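PDB 4KCT: pyruvate kinase 1 from Trypanosoma brucei brucei, which catalyses transfer of the phosphoryl group of phosphoenolpyruvate to ADP, giving pyruvate and ATP, and also has an intrinsic decarboxylase activity. Local coordinates for residues K196-G201 and R224-E229; T63-V68 and V202-D207. All coordinates share one frame; numbering follows the deposited sequence.

How the contacts relate
Both contacts belong to the outer helical layer of the eight-stranded parallel barrel, and their centres lie about 14 Å apart on the same side of the chain's centre. Helix 192-204 is common to them: contact 1 joins its 196-201 part to helix 217-227, and contact 2 joins its C-terminal end and the following turn to helix 58-75. In chain order the segments run 63-68, 196-201, 202-207 and 224-229, so the contacts interleave. They also touch directly, through Phe-200 CE2 against Ile-65 CD1 (3.8 Å) and Leu-227 CD2 against Val-202 CG2 (3.7 Å). Helix 192-204 thus packs between helices 58-75 and 217-227 in the outer layer, over strands 80-84 and 208-211.

Contact 1: K196-G201 and R224-E229; sequences KDLEFG and RAALGE
Leu-198 meets Ala-226 and Leu-227 with its two methyl branches, one for each partner. CD1 lies 4.1 Å from Ala-226 CB, while CD2 faces Leu-227 CD2, also at 4.1 Å, so the isobutyl group forks over the last turn of helix 217-227. The two leucine side chains cross at about a right angle and meet methyl to methyl instead of lying alongside one another. The backbones approach most closely here, with Leu-198 CA 6.4 Å from Leu-227 CA. The CB of Leu-198 points toward the other helix; Leu-227 sets off to one side and reaches back with its branched end. In Leu-227, CG stands opposite the carbonyl carbon (chi1 -69°), and the second torsion (chi2 170°) sends CD1 anti to CA and leaves CD2 as the branch that meets Leu-198.

These helices follow consecutive strands of the TIM barrel and flank strand 208-211, where Ile-209 is touched by both leucines. Leu-227 also packs on Ile-236 of the next strand, and Leu-198 on Thr-85, a ligand of the bound potassium ion. Immediately after Leu-227 the helix ends: Gly-228 takes a positive phi (76°), although its N still bonds to Arg-224 O.

No hydrogen bond or salt bridge crosses between the segments. The association therefore rests on methyl-to-methyl dispersion and burial of apolar surface, a modest 125 Å² summed over both sides, without any directional bond fixing the helices against each other.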
ATOM      1  N   LYS A 196      46.770 -12.319  21.177  1.00 24.24           N
ATOM      2  CA  LYS A 196      47.657 -13.254  20.505  1.00 27.12           C
ATOM      3  C   LYS A 196      46.931 -13.946  19.350  1.00 24.01           C
ATOM      4  O   LYS A 196      47.532 -14.237  18.320  1.00 21.77           O
ATOM      5  CB  LYS A 196      48.196 -14.288  21.493  1.00 30.44           C
ATOM      6  CG  LYS A 196      48.874 -13.658  22.703  1.00 36.61           C
ATOM      7  CD  LYS A 196      50.301 -14.147  22.878  1.00 52.54           C
ATOM      8  CE  LYS A 196      50.953 -13.531  24.122  1.00 51.69           C
ATOM      9  NZ  LYS A 196      50.255 -13.913  25.389  1.00 56.25           N
ATOM     10  N   ASP A 197      45.665 -14.299  19.565  1.00 22.79           N
ATOM     11  CA  ASP A 197      44.888 -14.955  18.503  1.00 23.84           C
ATOM     12  C   ASP A 197      44.677 -14.041  17.279  1.00 22.45           C
ATOM     13  O   ASP A 197      44.797 -14.494  16.144  1.00 25.44           O
ATOM     14  CB  ASP A 197      43.539 -15.481  19.034  1.00 22.36           C
ATOM     15  CG  ASP A 197      43.702 -16.591  20.099  1.00 28.08           C
ATOM     16  OD1 ASP A 197      42.693 -16.922  20.789  1.00 28.55           O
ATOM     17  OD2 ASP A 197      44.835 -17.118  20.260  1.00 25.07           O
ATOM     18  N   LEU A 198      44.404 -12.758  17.517  1.00 20.74           N
ATOM     19  CA  LEU A 198      44.233 -11.793  16.420  1.00 21.87           C
ATOM     20  C   LEU A 198      45.548 -11.507  15.699  1.00 26.94           C
ATOM     21  O   LEU A 198      45.604 -11.471  14.465  1.00 24.28           O
ATOM     22  CB  LEU A 198      43.625 -10.501  16.932  1.00 23.90           C
ATOM     23  CG  LEU A 198      42.188 -10.637  17.483  1.00 26.71           C
ATOM     24  CD1 LEU A 198      41.748  -9.341  18.142  1.00 27.96           C
ATOM     25  CD2 LEU A 198      41.199 -11.031  16.377  1.00 27.28           C
ATOM     26  N   GLU A 199      46.628 -11.422  16.470  1.00 24.91           N
ATOM     27  CA  GLU A 199      47.954 -11.323  15.889  1.00 24.64           C
ATOM     28  C   GLU A 199      48.235 -12.497  14.954  1.00 22.99           C
ATOM     29  O   GLU A 199      48.783 -12.313  13.885  1.00 27.52           O
ATOM     30  CB  GLU A 199      49.010 -11.245  17.002  1.00 26.82           C
ATOM     31  CG  GLU A 199      50.423 -11.615  16.557  1.00 35.12           C
ATOM     32  CD  GLU A 199      51.449 -11.410  17.675  1.00 46.58           C
ATOM     33  OE1 GLU A 199      52.097 -10.338  17.694  1.00 41.23           O
ATOM     34  OE2 GLU A 199      51.556 -12.293  18.571  1.00 39.75           O
ATOM     35  N   PHE A 200      47.906 -13.707  15.394  1.00 23.37           N
ATOM     36  CA  PHE A 200      48.036 -14.912  14.548  1.00 26.06           C
ATOM     37  C   PHE A 200      47.150 -14.784  13.289  1.00 22.96           C
ATOM     38  O   PHE A 200      47.625 -14.945  12.166  1.00 22.55           O
ATOM     39  CB  PHE A 200      47.653 -16.154  15.364  1.00 24.09           C
ATOM     40  CG  PHE A 200      47.546 -17.418  14.554  1.00 25.25           C
ATOM     41  CD1 PHE A 200      48.656 -18.248  14.385  1.00 27.66           C
ATOM     42  CD2 PHE A 200      46.329 -17.813  14.021  1.00 25.41           C
ATOM     43  CE1 PHE A 200      48.557 -19.434  13.662  1.00 26.86           C
ATOM     44  CE2 PHE A 200      46.214 -18.999  13.295  1.00 28.75           C
ATOM     45  CZ  PHE A 200      47.324 -19.816  13.129  1.00 28.12           C
ATOM     46  N   GLY A 201      45.902 -14.372  13.472  1.00 23.42           N
ATOM     47  CA  GLY A 201      44.999 -14.208  12.325  1.00 21.97           C
ATOM     48  C   GLY A 201      45.524 -13.207  11.300  1.00 23.66           C
ATOM     49  O   GLY A 201      45.441 -13.431  10.084  1.00 21.77           O
ATOM     50  N   ARG A 224      39.079  -3.462  16.252  1.00 20.89           N
ATOM     51  CA  ARG A 224      39.635  -2.880  15.038  1.00 22.70           C
ATOM     52  C   ARG A 224      41.049  -2.354  15.340  1.00 22.45           C
ATOM     53  O   ARG A 224      41.979  -2.618  14.584  1.00 23.37           O
ATOM     54  CB  ARG A 224      38.724  -1.744  14.531  1.00 24.56           C
ATOM     55  CG  ARG A 224      39.142  -1.097  13.218  1.00 29.87           C
ATOM     56  CD  ARG A 224      38.547  -1.792  11.999  1.00 30.57           C
ATOM     57  NE  ARG A 224      37.063  -1.759  11.956  1.00 31.54           N
ATOM     58  CZ  ARG A 224      36.344  -2.564  11.168  1.00 36.06           C
ATOM     59  NH1 ARG A 224      36.992  -3.409  10.339  1.00 30.86           N
ATOM     60  NH2 ARG A 224      34.991  -2.556  11.214  1.00 27.03           N
ATOM     61  N   ALA A 225      41.231  -1.765  16.518  1.00 23.79           N
ATOM     62  CA  ALA A 225      42.543  -1.203  16.888  1.00 24.81           C
ATOM     63  C   ALA A 225      43.581  -2.290  17.175  1.00 25.14           C
ATOM     64  O   ALA A 225      44.720  -2.181  16.746  1.00 23.51           O
ATOM     65  CB  ALA A 225      42.415  -0.235  18.067  1.00 23.62           C
ATOM     66  N   ALA A 226      43.152  -3.388  17.795  1.00 24.02           N
ATOM     67  CA  ALA A 226      44.006  -4.552  17.990  1.00 25.92           C
ATOM     68  C   ALA A 226      44.474  -5.199  16.668  1.00 29.55           C
ATOM     69  O   ALA A 226      45.566  -5.767  16.610  1.00 25.18           O
ATOM     70  CB  ALA A 226      43.302  -5.590  18.868  1.00 27.09           C
ATOM     71  N   LEU A 227      43.604  -5.218  15.656  1.00 23.37           N
ATOM     72  CA  LEU A 227      43.985  -5.735  14.334  1.00 24.91           C
ATOM     73  C   LEU A 227      45.045  -4.829  13.697  1.00 28.60           C
ATOM     74  O   LEU A 227      45.863  -5.274  12.893  1.00 26.73           O
ATOM     75  CB  LEU A 227      42.763  -5.819  13.410  1.00 21.14           C
ATOM     76  CG  LEU A 227      41.757  -6.891  13.814  1.00 22.60           C
ATOM     77  CD1 LEU A 227      40.483  -6.737  12.991  1.00 24.68           C
ATOM     78  CD2 LEU A 227      42.374  -8.256  13.600  1.00 22.82           C
ATOM     79  N   GLY A 228      44.966  -3.541  13.997  1.00 27.38           N
ATOM     80  CA  GLY A 228      46.094  -2.646  13.729  1.00 33.20           C
ATOM     81  C   GLY A 228      46.185  -2.319  12.257  1.00 34.16           C
ATOM     82  O   GLY A 228      45.265  -2.613  11.473  1.00 30.15           O
ATOM     83  N   GLU A 229      47.279  -1.693  11.867  1.00 29.26           N
ATOM     84  CA  GLU A 229      47.431  -1.258  10.489  1.00 31.77           C
ATOM     85  C   GLU A 229      47.432  -2.438   9.509  1.00 27.88           C
ATOM     86  O   GLU A 229      46.790  -2.379   8.462  1.00 28.31           O
ATOM     87  CB  GLU A 229      48.716  -0.414  10.330  1.00 40.54           C
ATOM     88  CG  GLU A 229      49.045  -0.065   8.894  1.00 46.48           C
ATOM     89  CD  GLU A 229      48.085   0.951   8.324  1.00 64.87           C
ATOM     90  OE1 GLU A 229      47.446   1.674   9.124  1.00 70.43           O
ATOM     91  OE2 GLU A 229      47.955   1.017   7.078  1.00 72.41           O
TER

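Contact 2: T63-V68 and V202-D207; sequences TTINNV and VAQGVD
Ile-65 and Gln-204 meet with differently shaped chains: Ile-65 is extended along CG1 (chi2 170°), which pushes CD1 out of helix 58-75, whereas Gln-204 bends about CB-CG (chi2 -45°). The side chains cross at about a right angle, and the isoleucine methyl lands on the aliphatic base of the glutamine, 3.8 Å from Gln-204 CB and 4.2 Å from Gln-204 CG.

The setting is a TIM barrel, in which helix 58-75 follows strand 46-52 and helix 192-204 precedes strand 208-211. Helix 192-204 finishes here in a Schellman motif. Gly-205 adopts a positive phi, its N bonds to Val-202 O, and Val-206 N comes back to Gly-201 O at 3.0 Å, probably as the second hydrogen bond. Beyond the turn, Val-206 CG1 makes a looser apolar contact of 4.4 Å with the same Ile-65 CD1. A single methyl thus touches residues on both sides of the glycine.

Ile-65 and Val-206 both rest on Met-51 of strand 46-52, and Val-206 adds Ile-81 of strand 80-84, which places the contact against the outer wall of the barrel. No hydrogen bond links the two segments themselves, and together they bury 115 Å². Polar ties come from residues of helix 58-75 beside the segment: Gln-62 NE2 makes a weak hydrogen bond to Gln-204 OE1, and Arg-69 NH2 donates one to the backbone O of Gln-204.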
ATOM      1  N   THR A  63      46.977 -25.751  10.796  1.00 22.04           N
ATOM      2  CA  THR A  63      46.632 -26.897   9.941  1.00 23.97           C
ATOM      3  C   THR A  63      45.330 -26.634   9.155  1.00 22.55           C
ATOM      4  O   THR A  63      45.247 -26.914   7.950  1.00 22.47           O
ATOM      5  CB  THR A  63      46.534 -28.200  10.773  1.00 26.17           C
ATOM      6  OG1 THR A  63      47.805 -28.457  11.385  1.00 26.95           O
ATOM      7  CG2 THR A  63      46.161 -29.399   9.905  1.00 26.17           C
ATOM      8  N   THR A  64      44.318 -26.108   9.841  1.00 22.86           N
ATOM      9  CA  THR A  64      43.058 -25.762   9.183  1.00 22.20           C
ATOM     10  C   THR A  64      43.286 -24.746   8.073  1.00 19.88           C
ATOM     11  O   THR A  64      42.883 -24.953   6.942  1.00 23.33           O
ATOM     12  CB  THR A  64      42.022 -25.204  10.190  1.00 20.56           C
ATOM     13  OG1 THR A  64      41.771 -26.190  11.209  1.00 23.22           O
ATOM     14  CG2 THR A  64      40.653 -24.841   9.446  1.00 17.74           C
ATOM     15  N   ILE A  65      43.998 -23.675   8.391  1.00 21.30           N
ATOM     16  CA  ILE A  65      44.318 -22.668   7.406  1.00 20.86           C
ATOM     17  C   ILE A  65      45.021 -23.276   6.191  1.00 23.51           C
ATOM     18  O   ILE A  65      44.577 -23.084   5.025  1.00 22.06           O
ATOM     19  CB  ILE A  65      45.171 -21.537   8.016  1.00 22.91           C
ATOM     20  CG1 ILE A  65      44.297 -20.680   8.936  1.00 21.12           C
ATOM     21  CG2 ILE A  65      45.793 -20.666   6.901  1.00 22.00           C
ATOM     22  CD1 ILE A  65      45.084 -19.694   9.770  1.00 24.37           C
ATOM     23  N   ASN A  66      46.072 -24.061   6.440  1.00 21.18           N
ATOM     24  CA  ASN A  66      46.826 -24.647   5.334  1.00 22.12           C
ATOM     25  C   ASN A  66      45.974 -25.594   4.514  1.00 23.83           C
ATOM     26  O   ASN A  66      46.069 -25.628   3.268  1.00 23.02           O
ATOM     27  CB  ASN A  66      48.081 -25.377   5.844  1.00 24.54           C
ATOM     28  CG  ASN A  66      49.092 -24.427   6.462  1.00 26.99           C
ATOM     29  OD1 ASN A  66      48.991 -23.210   6.312  1.00 28.02           O
ATOM     30  ND2 ASN A  66      50.020 -24.975   7.224  1.00 28.12           N
ATOM     31  N   ASN A  67      45.190 -26.416   5.201  1.00 21.86           N
ATOM     32  CA  ASN A  67      44.372 -27.405   4.517  1.00 21.88           C
ATOM     33  C   ASN A  67      43.242 -26.761   3.711  1.00 21.92           C
ATOM     34  O   ASN A  67      42.900 -27.242   2.618  1.00 22.33           O
ATOM     35  CB  ASN A  67      43.831 -28.467   5.502  1.00 21.28           C
ATOM     36  CG  ASN A  67      44.923 -29.411   5.991  1.00 25.24           C
ATOM     37  OD1 ASN A  67      46.059 -29.251   5.620  1.00 25.40           O
ATOM     38  ND2 ASN A  67      44.586 -30.338   6.884  1.00 24.03           N
ATOM     39  N   VAL A  68      42.655 -25.690   4.254  1.00 20.99           N
ATOM     40  CA  VAL A  68      41.563 -24.978   3.554  1.00 21.18           C
ATOM     41  C   VAL A  68      42.114 -24.385   2.258  1.00 23.41           C
ATOM     42  O   VAL A  68      41.548 -24.586   1.181  1.00 21.29           O
ATOM     43  CB  VAL A  68      40.957 -23.834   4.407  1.00 20.67           C
ATOM     44  CG1 VAL A  68      40.120 -22.896   3.528  1.00 19.93           C
ATOM     45  CG2 VAL A  68      40.093 -24.395   5.538  1.00 19.65           C
ATOM     46  N   VAL A 202      46.051 -12.087  11.777  1.00 23.34           N
ATOM     47  CA  VAL A 202      46.597 -11.068  10.864  1.00 22.40           C
ATOM     48  C   VAL A 202      47.821 -11.618  10.129  1.00 23.51           C
ATOM     49  O   VAL A 202      47.922 -11.492   8.919  1.00 22.76           O
ATOM     50  CB  VAL A 202      46.967  -9.765  11.616  1.00 23.68           C
ATOM     51  CG1 VAL A 202      47.697  -8.782  10.688  1.00 25.47           C
ATOM     52  CG2 VAL A 202      45.707  -9.110  12.169  1.00 25.21           C
ATOM     53  N   ALA A 203      48.725 -12.273  10.867  1.00 26.70           N
ATOM     54  CA  ALA A 203      49.942 -12.826  10.274  1.00 23.96           C
ATOM     55  C   ALA A 203      49.612 -13.893   9.228  1.00 27.52           C
ATOM     56  O   ALA A 203      50.287 -13.987   8.206  1.00 22.84           O
ATOM     57  CB  ALA A 203      50.846 -13.410  11.355  1.00 28.15           C
ATOM     58  N   GLN A 204      48.572 -14.691   9.476  1.00 21.14           N
ATOM     59  CA  GLN A 204      48.239 -15.799   8.569  1.00 23.34           C
ATOM     60  C   GLN A 204      47.261 -15.389   7.469  1.00 23.91           C
ATOM     61  O   GLN A 204      46.892 -16.205   6.615  1.00 26.05           O
ATOM     62  CB  GLN A 204      47.681 -17.007   9.345  1.00 24.31           C
ATOM     63  CG  GLN A 204      48.673 -17.646  10.307  1.00 24.15           C
ATOM     64  CD  GLN A 204      50.033 -17.840   9.692  1.00 30.34           C
ATOM     65  OE1 GLN A 204      50.156 -18.380   8.598  1.00 38.25           O
ATOM     66  NE2 GLN A 204      51.070 -17.401  10.394  1.00 34.27           N
ATOM     67  N   GLY A 205      46.810 -14.141   7.516  1.00 21.45           N
ATOM     68  CA  GLY A 205      45.992 -13.595   6.440  1.00 22.21           C
ATOM     69  C   GLY A 205      44.537 -14.089   6.456  1.00 21.83           C
ATOM     70  O   GLY A 205      43.966 -14.375   5.396  1.00 22.06           O
ATOM     71  N   VAL A 206      43.899 -14.116   7.627  1.00 20.05           N
ATOM     72  CA  VAL A 206      42.459 -14.492   7.669  1.00 19.92           C
ATOM     73  C   VAL A 206      41.619 -13.371   7.068  1.00 19.01           C
ATOM     74  O   VAL A 206      42.046 -12.229   7.009  1.00 19.02           O
ATOM     75  CB  VAL A 206      41.944 -14.855   9.093  1.00 20.73           C
ATOM     76  CG1 VAL A 206      42.804 -15.970   9.714  1.00 24.00           C
ATOM     77  CG2 VAL A 206      41.920 -13.630   9.995  1.00 20.48           C
ATOM     78  N   ASP A 207      40.436 -13.717   6.578  1.00 18.89           N
ATOM     79  CA  ASP A 207      39.599 -12.763   5.869  1.00 20.17           C
ATOM     80  C   ASP A 207      38.653 -11.980   6.786  1.00 18.96           C
ATOM     81  O   ASP A 207      38.199 -10.881   6.432  1.00 17.67           O
ATOM     82  CB  ASP A 207      38.819 -13.497   4.784  1.00 19.04           C
ATOM     83  CG  ASP A 207      39.738 -14.291   3.865  1.00 25.16           C
ATOM     84  OD1 ASP A 207      40.610 -13.644   3.243  1.00 22.22           O
ATOM     85  OD2 ASP A 207      39.718 -15.560   3.910  1.00 21.23           O
TER